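Local structure of putative immunoglobulin A1 protease (Bacteroides ovatus, 3N6Z) at residues 61-70 against 96-104; 44-55 against 70-81. The protein is of unknown function but may be a hydrolase that cleaves immunoglobulin A1. All blocks are in the same frame, centred on the assembly; numbering follows the deposited sequence. Where two conformers were deposited one is given.

Contacts 1 and 2 lie side by side near the N-terminal end of a solenoid-like stack of parallel strands, with centres about 11 Å apart, and both use Lys70. Contact 2 pairs strand 50-52 with strand 71-75; strand 100-105, which together with the loop leading into it forms one side of contact 1, lies along the other edge of 71-75. The backbone ties them: Asp101 N lies 3.0 Å from Val71 O, and Asp101 O lies 2.9 Å from Phe73 N, both probable hydrogen bonds. Packing adds to this where Asp101 CB comes within 3.4 Å of Tyr72 CD2. Helix 61-64, on the connection between strands 50-52 and 71-75, brings Met61 against Phe102 and also against Ile52 and Phe73.

Contact 1. Residues 61-70 against 96-104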
loop_
_atom_site.group_PDB
_atom_site.type_symbol
_atom_site.label_atom_id
_atom_site.label_comp_id
_atom_site.label_asym_id
_atom_site.label_seq_id
_atom_site.Cartn_x
_atom_site.Cartn_y
_atom_site.Cartn_z
HETATM N N MSE A 61 -5.808 -10.571 16.804
HETATM C CA MSE A 61 -6.141 -11.034 15.452
HETATM C C MSE A 61 -5.363 -12.316 15.121
HETATM O O MSE A 61 -5.918 -13.244 14.540
HETATM C CB MSE A 61 -5.845 -9.977 14.398
HETATM C CG MSE A 61 -6.712 -8.739 14.505
HETATM SE SE MSE A 61 -6.227 -7.393 13.213
HETATM C CE MSE A 61 -6.762 -8.380 11.607
ATOM N N ARG A 62 -4.070 -12.324 15.416
ATOM C CA ARG A 62 -3.237 -13.469 15.028
ATOM C C ARG A 62 -3.717 -14.781 15.635
ATOM O O ARG A 62 -3.547 -15.861 15.046
ATOM C CB ARG A 62 -1.796 -13.213 15.413
ATOM C CG ARG A 62 -1.556 -13.018 16.883
ATOM C CD ARG A 62 -0.026 -13.030 17.004
ATOM N NE ARG A 62 0.543 -11.954 17.756
ATOM C CZ ARG A 62 1.753 -11.396 17.536
ATOM N NH1 ARG A 62 2.567 -11.705 16.480
ATOM N NH2 ARG A 62 2.122 -10.449 18.382
ATOM N N SER A 63 -4.367 -14.703 16.795
ATOM C CA SER A 63 -4.797 -15.890 17.550
ATOM C C SER A 63 -6.032 -16.555 16.945
ATOM O O SER A 63 -6.339 -17.670 17.292
ATOM C CB SER A 63 -5.074 -15.487 19.000
ATOM O OG SER A 63 -3.974 -14.733 19.550
ATOM N N VAL A 64 -6.759 -15.836 16.081
ATOM C CA VAL A 64 -8.042 -16.343 15.556
ATOM C C VAL A 64 -8.053 -16.531 14.035
ATOM O O VAL A 64 -9.080 -16.878 13.434
ATOM C CB VAL A 64 -9.232 -15.445 16.020
ATOM C CG1 VAL A 64 -9.417 -15.515 17.528
ATOM C CG2 VAL A 64 -9.096 -14.018 15.465
ATOM N N LEU A 65 -6.896 -16.354 13.391
ATOM C CA LEU A 65 -6.730 -16.685 11.969
ATOM C C LEU A 65 -6.932 -18.201 11.753
ATOM O O LEU A 65 -6.666 -19.009 12.662
ATOM C CB LEU A 65 -5.385 -16.241 11.466
ATOM C CG LEU A 65 -5.126 -14.720 11.503
ATOM C CD1 LEU A 65 -3.681 -14.424 11.098
ATOM C CD2 LEU A 65 -6.160 -13.920 10.623
ATOM N N LYS A 66 -7.410 -18.580 10.584
ATOM C CA LYS A 66 -7.713 -19.983 10.245
ATOM C C LYS A 66 -7.122 -20.319 8.882
ATOM O O LYS A 66 -7.375 -19.643 7.881
ATOM C CB LYS A 66 -9.215 -20.223 10.250
ATOM C CG LYS A 66 -9.871 -20.070 11.613
ATOM C CD LYS A 66 -11.389 -20.165 11.591
ATOM C CE LYS A 66 -11.871 -21.556 11.323
ATOM N NZ LYS A 66 -13.391 -21.596 11.405
ATOM N N SER A 67 -6.296 -21.358 8.847
ATOM C CA SER A 67 -5.646 -21.798 7.617
ATOM C C SER A 67 -6.630 -22.301 6.542
ATOM O O SER A 67 -6.346 -22.243 5.353
ATOM C CB SER A 67 -4.610 -22.888 7.940
ATOM O OG SER A 67 -5.214 -24.070 8.446
ATOM N N GLY A 68 -7.777 -22.786 6.984
ATOM C CA GLY A 68 -8.805 -23.344 6.089
ATOM C C GLY A 68 -9.876 -22.412 5.537
ATOM O O GLY A 68 -10.607 -22.801 4.614
HETATM N N MSE A 69 -10.008 -21.210 6.093
HETATM C CA MSE A 69 -11.014 -20.242 5.610
HETATM C C MSE A 69 -10.639 -18.802 5.960
HETATM O O MSE A 69 -9.943 -18.569 6.949
HETATM C CB MSE A 69 -12.391 -20.541 6.179
HETATM C CG MSE A 69 -12.420 -21.116 7.560
HETATM SE SE MSE A 69 -14.280 -21.141 8.053
HETATM C CE MSE A 69 -14.476 -23.042 8.360
ATOM N N LYS A 70 -11.180 -17.855 5.178
ATOM C CA LYS A 70 -11.056 -16.428 5.402
ATOM C C LYS A 70 -11.729 -16.029 6.688
ATOM O O LYS A 70 -12.822 -16.506 6.979
ATOM C CB LYS A 70 -11.681 -15.693 4.215
ATOM C CG LYS A 70 -11.523 -14.189 4.270
ATOM C CD LYS A 70 -11.716 -13.524 2.953
ATOM C CE LYS A 70 -13.141 -13.645 2.530
ATOM N NZ LYS A 70 -13.351 -13.035 1.155
ATOM N N PHE A 96 1.807 -18.631 3.949
ATOM C CA PHE A 96 0.854 -17.516 3.868
ATOM C C PHE A 96 -0.602 -18.044 3.839
ATOM O O PHE A 96 -1.415 -17.580 3.025
ATOM C CB PHE A 96 1.130 -16.651 2.602
ATOM C CG PHE A 96 2.578 -16.480 2.279
ATOM C CD1 PHE A 96 3.433 -15.815 3.142
ATOM C CD2 PHE A 96 3.097 -17.000 1.105
ATOM C CE1 PHE A 96 4.768 -15.668 2.851
ATOM C CE2 PHE A 96 4.446 -16.849 0.817
ATOM C CZ PHE A 96 5.274 -16.163 1.695
ATOM N N PRO A 97 -0.959 -18.945 4.767
ATOM C CA PRO A 97 -2.236 -19.660 4.629
ATOM C C PRO A 97 -3.506 -18.901 5.046
ATOM O O PRO A 97 -4.594 -19.406 4.814
ATOM C CB PRO A 97 -2.036 -20.868 5.566
ATOM C CG PRO A 97 -1.218 -20.284 6.702
ATOM C CD PRO A 97 -0.193 -19.455 5.927
ATOM N N TYR A 98 -3.368 -17.731 5.668
ATOM C CA TYR A 98 -4.497 -17.048 6.299
ATOM C C TYR A 98 -5.091 -15.975 5.407
ATOM O O TYR A 98 -4.488 -14.908 5.253
ATOM C CB TYR A 98 -4.009 -16.395 7.594
ATOM C CG TYR A 98 -3.415 -17.362 8.601
ATOM C CD1 TYR A 98 -4.102 -18.506 8.988
ATOM C CD2 TYR A 98 -2.193 -17.114 9.169
ATOM C CE1 TYR A 98 -3.574 -19.375 9.935
ATOM C CE2 TYR A 98 -1.660 -17.956 10.116
ATOM C CZ TYR A 98 -2.348 -19.092 10.497
ATOM O OH TYR A 98 -1.849 -19.944 11.453
ATOM N N GLU A 99 -6.307 -16.217 4.907
ATOM C CA GLU A 99 -7.066 -15.228 4.174
ATOM C C GLU A 99 -7.795 -14.319 5.167
ATOM O O GLU A 99 -8.276 -14.779 6.217
ATOM C CB GLU A 99 -8.064 -15.892 3.233
ATOM C CG GLU A 99 -7.397 -16.726 2.139
ATOM C CD GLU A 99 -8.360 -17.629 1.415
ATOM O OE1 GLU A 99 -9.552 -17.249 1.282
ATOM O OE2 GLU A 99 -7.911 -18.695 0.948
ATOM N N ILE A 100 -7.899 -13.042 4.812
ATOM C CA ILE A 100 -8.427 -12.022 5.719
ATOM C C ILE A 100 -9.334 -11.050 4.992
ATOM O O ILE A 100 -9.049 -10.619 3.871
ATOM C CB ILE A 100 -7.275 -11.227 6.401
ATOM C CG1 ILE A 100 -6.413 -12.144 7.264
ATOM C CG2 ILE A 100 -7.827 -10.035 7.216
ATOM C CD1 ILE A 100 -5.085 -11.519 7.724
ATOM N N ASP A 101 -10.470 -10.758 5.611
ATOM C CA ASP A 101 -11.347 -9.649 5.233
ATOM C C ASP A 101 -11.293 -8.652 6.380
ATOM O O ASP A 101 -11.674 -8.969 7.483
ATOM C CB ASP A 101 -12.790 -10.111 4.971
ATOM C CG ASP A 101 -13.627 -9.016 4.382
ATOM O OD1 ASP A 101 -14.118 -8.188 5.166
ATOM O OD2 ASP A 101 -13.759 -8.960 3.145
ATOM N N PHE A 102 -10.823 -7.444 6.087
ATOM C CA PHE A 102 -10.650 -6.403 7.085
ATOM C C PHE A 102 -11.383 -5.138 6.643
ATOM O O PHE A 102 -11.122 -4.609 5.563
ATOM C CB PHE A 102 -9.151 -6.106 7.277
ATOM C CG PHE A 102 -8.858 -5.182 8.443
ATOM C CD1 PHE A 102 -8.917 -3.812 8.295
ATOM C CD2 PHE A 102 -8.574 -5.705 9.696
ATOM C CE1 PHE A 102 -8.659 -2.960 9.354
ATOM C CE2 PHE A 102 -8.344 -4.889 10.760
ATOM C CZ PHE A 102 -8.367 -3.503 10.579
ATOM N N ASP A 103 -12.305 -4.679 7.478
ATOM C CA ASP A 103 -13.033 -3.437 7.240
ATOM C C ASP A 103 -12.744 -2.481 8.389
ATOM O O ASP A 103 -13.157 -2.717 9.516
ATOM C CB ASP A 103 -14.537 -3.720 7.126
ATOM C CG ASP A 103 -15.355 -2.482 6.816
ATOM O OD1 ASP A 103 -14.775 -1.410 6.502
ATOM O OD2 ASP A 103 -16.603 -2.613 6.858
ATOM N N GLY A 104 -12.048 -1.397 8.103
ATOM C CA GLY A 104 -11.770 -0.401 9.116
ATOM C C GLY A 104 -12.980 0.447 9.479
ATOM O O GLY A 104 -12.920 1.207 10.428
HETATM O O HOH W 1 -7.573 -16.823 8.111
HETATM O O HOH W 2 -7.314 -19.005 5.152
HETATM O O HOH W 3 -12.370 -10.539 1.478
#
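Leu65 crosses one face of the Tyr98 ring at about a right angle, its CB 3.7 Å from the ring centroid in a CH-pi contact. With CG anti to the carbonyl carbon (chi1 -63°), Leu65 divides its methyls: CD1 stays on the tyrosine, 3.6 Å from Tyr98 CD2, whereas CD2 reaches Ile100 CG1. Pro97 CG covers the opposite face, and the backbone at Lys66 C and Ser67 N meets the ring edge, so the phenol is held flat between leucine and proline. Deeper in, the selenomethionine Met61 bends at its last torsion (chi3 67°) and sets CE at the ring edge, 3.8 Å from Phe102 CD2, while SE stands obliquely to the ring in a Met-aromatic contact. Helix 61-64 and the loop after it thus join strand 100-105 and the loop leading into it, in a parallel beta-solenoid-like fold where strand 71-75, next in the chain, neighbours strand 100-105. Of two bridging waters, one accepts from Lys66 N and lies 2.9 Å from Glu99 O, to which it can donate; the other accepts from Glu99 N and lies within bonding distance of Lys66 O and Pro97 O. On the outer side, Lys70 CB packs on Glu99 CB, and a water bridges Lys70 NZ and Asp101 OD2, 4.6 Å apart; Asp101 also forms a salt bridge with Arg131, and Glu99 one with Lys164.

Contact 2. Residues 44-55 against 70-81; sequences GTDSKPYMIMNA and KVYFQLGADIDM
Strands 50-52 and 71-75 pair in parallel, with Tyr50, Met51 and Ile52 beside Phe73, Gln74 and Leu75. Tyr50 N binds Tyr72 O at 2.9 Å, and the ladder ends at Gly76 N, whose bond to Ile52 O is nearly straight (176°). The tight side is apolar: Ile52 CG2 lies 3.8 Å from both Leu75 CD2 and Ile79 CD1, and Tyr50 CE2 meets Val71 CG1. On the other side, which is more exposed, Met51 and Gln74 run alongside each other, the selenomethionine folding back at chi2 (66°) to set CE near Gln74 NE2. There too Asp46 packs over one face of the Tyr72 ring, its N above the centre and its CB 4.0 Å from the ring centroid in a CH-pi contact. An ST motif shapes this loop: Thr45 OG1, also hydrogen-bonded to Asn43, accepts from Lys48 N. Replacing Tyr72 by an alanine would take the ring away and would probably leave Asp46 without the face it packs on. Gly44 N sits over the centre of the Tyr50 ring. The apolar side is covered by helix 61-64 through Met61 and Val64, Phe39 stacks on Tyr50, and strand 100-105 flanks strand 71-75.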
loop_
_atom_site.group_PDB
_atom_site.type_symbol
_atom_site.label_atom_id
_atom_site.label_comp_id
_atom_site.label_asym_id
_atom_site.label_seq_id
_atom_site.Cartn_x
_atom_site.Cartn_y
_atom_site.Cartn_z
ATOM N N GLY A 44 -15.803 -14.016 13.537
ATOM C CA GLY A 44 -14.935 -14.025 12.369
ATOM C C GLY A 44 -15.590 -14.396 11.058
ATOM O O GLY A 44 -14.876 -14.702 10.091
ATOM N N THR A 45 -16.912 -14.303 10.987
ATOM C CA THR A 45 -17.642 -14.563 9.756
ATOM C C THR A 45 -18.141 -13.260 9.117
ATOM O O THR A 45 -18.128 -12.200 9.744
ATOM C CB THR A 45 -18.820 -15.495 10.017
ATOM O OG1 THR A 45 -19.727 -14.856 10.906
ATOM C CG2 THR A 45 -18.357 -16.831 10.571
ATOM N N ASP A 46 -18.634 -13.345 7.886
ATOM C CA ASP A 46 -19.132 -12.177 7.178
ATOM C C ASP A 46 -20.272 -11.524 7.979
ATOM O O ASP A 46 -20.319 -10.293 8.116
ATOM C CB ASP A 46 -19.656 -12.584 5.784
ATOM C CG ASP A 46 -20.270 -11.427 5.043
ATOM O OD1 ASP A 46 -19.622 -10.382 4.889
ATOM O OD2 ASP A 46 -21.452 -11.528 4.696
ATOM N N SER A 47 -21.168 -12.326 8.542
ATOM C CA SER A 47 -22.300 -11.747 9.284
ATOM C C SER A 47 -21.913 -11.295 10.692
ATOM O O SER A 47 -22.622 -10.466 11.270
ATOM C CB SER A 47 -23.468 -12.741 9.356
ATOM O OG SER A 47 -23.142 -13.894 10.079
ATOM N N LYS A 48 -20.851 -11.877 11.274
ATOM C CA LYS A 48 -20.403 -11.547 12.639
ATOM C C LYS A 48 -18.872 -11.342 12.649
ATOM O O LYS A 48 -18.130 -12.162 13.183
ATOM C CB LYS A 48 -20.825 -12.620 13.635
ATOM C CG LYS A 48 -22.321 -12.952 13.619
ATOM C CD LYS A 48 -22.704 -13.983 14.688
ATOM C CE LYS A 48 -23.156 -13.332 15.937
ATOM N NZ LYS A 48 -23.563 -14.340 16.985
ATOM N N PRO A 49 -18.398 -10.251 12.026
ATOM C CA PRO A 49 -16.937 -10.041 12.028
ATOM C C PRO A 49 -16.424 -9.827 13.448
ATOM O O PRO A 49 -17.141 -9.317 14.302
ATOM C CB PRO A 49 -16.761 -8.772 11.178
ATOM C CG PRO A 49 -18.115 -8.102 11.255
ATOM C CD PRO A 49 -19.103 -9.190 11.284
ATOM N N TYR A 50 -15.197 -10.256 13.716
ATOM C CA TYR A 50 -14.566 -9.922 14.985
ATOM C C TYR A 50 -14.397 -8.398 15.074
ATOM O O TYR A 50 -13.753 -7.769 14.225
ATOM C CB TYR A 50 -13.215 -10.585 15.094
ATOM C CG TYR A 50 -13.236 -12.083 15.316
ATOM C CD1 TYR A 50 -13.921 -12.658 16.396
ATOM C CD2 TYR A 50 -12.519 -12.945 14.475
ATOM C CE1 TYR A 50 -13.865 -14.022 16.625
ATOM C CE2 TYR A 50 -12.477 -14.311 14.703
ATOM C CZ TYR A 50 -13.145 -14.846 15.767
ATOM O OH TYR A 50 -13.096 -16.193 16.005
HETATM N N MSE A 51 -15.005 -7.819 16.113
HETATM C CA MSE A 51 -15.082 -6.372 16.299
HETATM C C MSE A 51 -13.973 -5.913 17.255
HETATM O O MSE A 51 -13.890 -6.421 18.396
HETATM C CB MSE A 51 -16.477 -5.990 16.813
HETATM C CG MSE A 51 -16.751 -4.504 16.842
HETATM SE SE MSE A 51 -16.826 -3.665 15.123
HETATM C CE MSE A 51 -18.562 -4.362 14.581
ATOM N N ILE A 52 -13.151 -4.975 16.763
ATOM C CA ILE A 52 -11.930 -4.548 17.423
ATOM C C ILE A 52 -12.115 -3.123 17.952
ATOM O O ILE A 52 -12.386 -2.194 17.177
ATOM C CB ILE A 52 -10.758 -4.589 16.450
ATOM C CG1 ILE A 52 -10.511 -6.027 15.956
ATOM C CG2 ILE A 52 -9.473 -3.950 17.050
ATOM C CD1 ILE A 52 -9.755 -6.069 14.601
HETATM N N MSE A 53 -11.949 -2.958 19.266
HETATM C CA MSE A 53 -12.188 -1.663 19.942
HETATM C C MSE A 53 -10.958 -1.007 20.535
HETATM O O MSE A 53 -11.026 0.148 20.939
HETATM C CB MSE A 53 -13.229 -1.849 21.053
HETATM C CG MSE A 53 -14.592 -2.392 20.569
HETATM SE SE MSE A 53 -15.477 -1.206 19.376
HETATM C CE MSE A 53 -15.882 0.246 20.579
ATOM N N ASN A 54 -9.858 -1.731 20.635
ATOM C CA ASN A 54 -8.625 -1.204 21.215
ATOM C C ASN A 54 -7.429 -2.001 20.706
ATOM O O ASN A 54 -7.608 -2.985 19.976
ATOM C CB ASN A 54 -8.724 -1.179 22.748
ATOM C CG ASN A 54 -8.877 -2.532 23.353
ATOM O OD1 ASN A 54 -8.209 -3.479 22.951
ATOM N ND2 ASN A 54 -9.713 -2.631 24.371
ATOM N N ALA A 55 -6.226 -1.603 21.077
ATOM C CA ALA A 55 -5.009 -2.242 20.567
ATOM C C ALA A 55 -4.761 -3.615 21.146
ATOM O O ALA A 55 -4.102 -4.442 20.515
ATOM C CB ALA A 55 -3.785 -1.343 20.774
ATOM N N LYS A 70 -11.180 -17.855 5.178
ATOM C CA LYS A 70 -11.056 -16.428 5.402
ATOM C C LYS A 70 -11.729 -16.029 6.688
ATOM O O LYS A 70 -12.822 -16.506 6.979
ATOM C CB LYS A 70 -11.681 -15.693 4.215
ATOM C CG LYS A 70 -11.523 -14.189 4.270
ATOM C CD LYS A 70 -11.716 -13.524 2.953
ATOM C CE LYS A 70 -13.141 -13.645 2.530
ATOM N NZ LYS A 70 -13.351 -13.035 1.155
ATOM N N VAL A 71 -11.053 -15.190 7.465
ATOM C CA VAL A 71 -11.576 -14.689 8.728
ATOM C C VAL A 71 -11.799 -13.171 8.597
ATOM O O VAL A 71 -10.996 -12.443 7.996
ATOM C CB VAL A 71 -10.642 -15.060 9.922
ATOM C CG1 VAL A 71 -11.137 -14.435 11.241
ATOM C CG2 VAL A 71 -10.540 -16.578 10.030
ATOM N N TYR A 72 -12.931 -12.720 9.129
ATOM C CA TYR A 72 -13.459 -11.362 8.981
ATOM C C TYR A 72 -13.257 -10.568 10.275
ATOM O O TYR A 72 -13.622 -11.034 11.372
ATOM C CB TYR A 72 -14.959 -11.366 8.660
ATOM C CG TYR A 72 -15.311 -11.909 7.289
ATOM C CD1 TYR A 72 -15.148 -13.263 6.975
ATOM C CD2 TYR A 72 -15.790 -11.066 6.311
ATOM C CE1 TYR A 72 -15.491 -13.750 5.723
ATOM C CE2 TYR A 72 -16.131 -11.547 5.067
ATOM C CZ TYR A 72 -15.955 -12.867 4.758
ATOM O OH TYR A 72 -16.325 -13.334 3.488
ATOM N N PHE A 73 -12.766 -9.351 10.105
ATOM C CA PHE A 73 -12.489 -8.410 11.174
ATOM C C PHE A 73 -13.056 -7.049 10.798
ATOM O O PHE A 73 -13.041 -6.642 9.620
ATOM C CB PHE A 73 -10.992 -8.236 11.404
ATOM C CG PHE A 73 -10.251 -9.494 11.743
ATOM C CD1 PHE A 73 -9.699 -10.290 10.750
ATOM C CD2 PHE A 73 -10.101 -9.894 13.068
ATOM C CE1 PHE A 73 -8.980 -11.411 11.051
ATOM C CE2 PHE A 73 -9.380 -11.036 13.371
ATOM C CZ PHE A 73 -8.828 -11.795 12.367
ATOM N N GLN A 74 -13.430 -6.285 11.819
ATOM C CA GLN A 74 -13.915 -4.914 11.641
ATOM C C GLN A 74 -13.448 -4.042 12.802
ATOM O O GLN A 74 -13.457 -4.488 13.946
ATOM C CB GLN A 74 -15.434 -4.917 11.535
ATOM C CG GLN A 74 -16.024 -3.589 11.095
ATOM C CD GLN A 74 -17.478 -3.720 10.668
ATOM O OE1 GLN A 74 -17.863 -4.669 9.926
ATOM N NE2 GLN A 74 -18.293 -2.779 11.099
ATOM N N LEU A 75 -13.043 -2.819 12.495
ATOM C CA LEU A 75 -12.787 -1.842 13.561
ATOM C C LEU A 75 -14.081 -1.171 13.973
ATOM O O LEU A 75 -14.853 -0.734 13.102
ATOM C CB LEU A 75 -11.810 -0.751 13.122
ATOM C CG LEU A 75 -10.406 -1.221 12.686
ATOM C CD1 LEU A 75 -9.545 0.003 12.336
ATOM C CD2 LEU A 75 -9.749 -2.038 13.821
ATOM N N GLY A 76 -14.271 -1.039 15.276
ATOM C CA GLY A 76 -15.410 -0.290 15.853
ATOM C C GLY A 76 -15.008 1.024 16.490
ATOM O O GLY A 76 -15.868 1.729 17.036
ATOM N N ALA A 77 -13.729 1.361 16.399
ATOM C CA ALA A 77 -13.136 2.587 16.956
ATOM C C ALA A 77 -11.790 2.799 16.278
ATOM O O ALA A 77 -11.205 1.866 15.719
ATOM C CB ALA A 77 -12.931 2.439 18.480
ATOM N N ASP A 78 -11.250 4.010 16.396
ATOM C CA ASP A 78 -9.846 4.236 16.068
ATOM C C ASP A 78 -9.005 3.431 17.062
ATOM O O ASP A 78 -9.399 3.239 18.206
ATOM C CB ASP A 78 -9.440 5.714 16.194
ATOM C CG ASP A 78 -10.097 6.636 15.158
ATOM O OD1 ASP A 78 -10.654 6.141 14.148
ATOM O OD2 ASP A 78 -10.044 7.845 15.390
ATOM N N ILE A 79 -7.852 2.968 16.598
ATOM C CA ILE A 79 -6.967 2.115 17.373
ATOM C C ILE A 79 -5.605 2.781 17.450
ATOM O O ILE A 79 -4.979 3.028 16.423
ATOM C CB ILE A 79 -6.812 0.710 16.768
ATOM C CG1 ILE A 79 -8.191 0.096 16.504
ATOM C CG2 ILE A 79 -5.907 -0.175 17.706
ATOM C CD1 ILE A 79 -9.044 -0.209 17.741
ATOM N N ASP A 80 -5.139 3.074 18.639
ATOM C CA ASP A 80 -3.803 3.665 18.802
ATOM C C ASP A 80 -2.890 2.571 19.342
ATOM O O ASP A 80 -3.069 2.097 20.472
ATOM C CB ASP A 80 -3.842 4.883 19.724
ATOM C CG ASP A 80 -2.528 5.633 19.762
ATOM O OD1 ASP A 80 -1.468 5.014 19.524
ATOM O OD2 ASP A 80 -2.555 6.844 20.080
HETATM N N MSE A 81 -1.917 2.188 18.503
HETATM C CA MSE A 81 -0.975 1.116 18.797
HETATM C C MSE A 81 0.318 1.581 19.472
HETATM O O MSE A 81 1.300 0.825 19.546
HETATM C CB MSE A 81 -0.688 0.322 17.527
HETATM C CG MSE A 81 -1.922 -0.440 17.021
HETATM SE SE MSE A 81 -1.583 -1.513 15.442
HETATM C CE MSE A 81 -0.558 -2.911 16.358
HETATM O O HOH W 4 -14.668 -17.206 8.835
#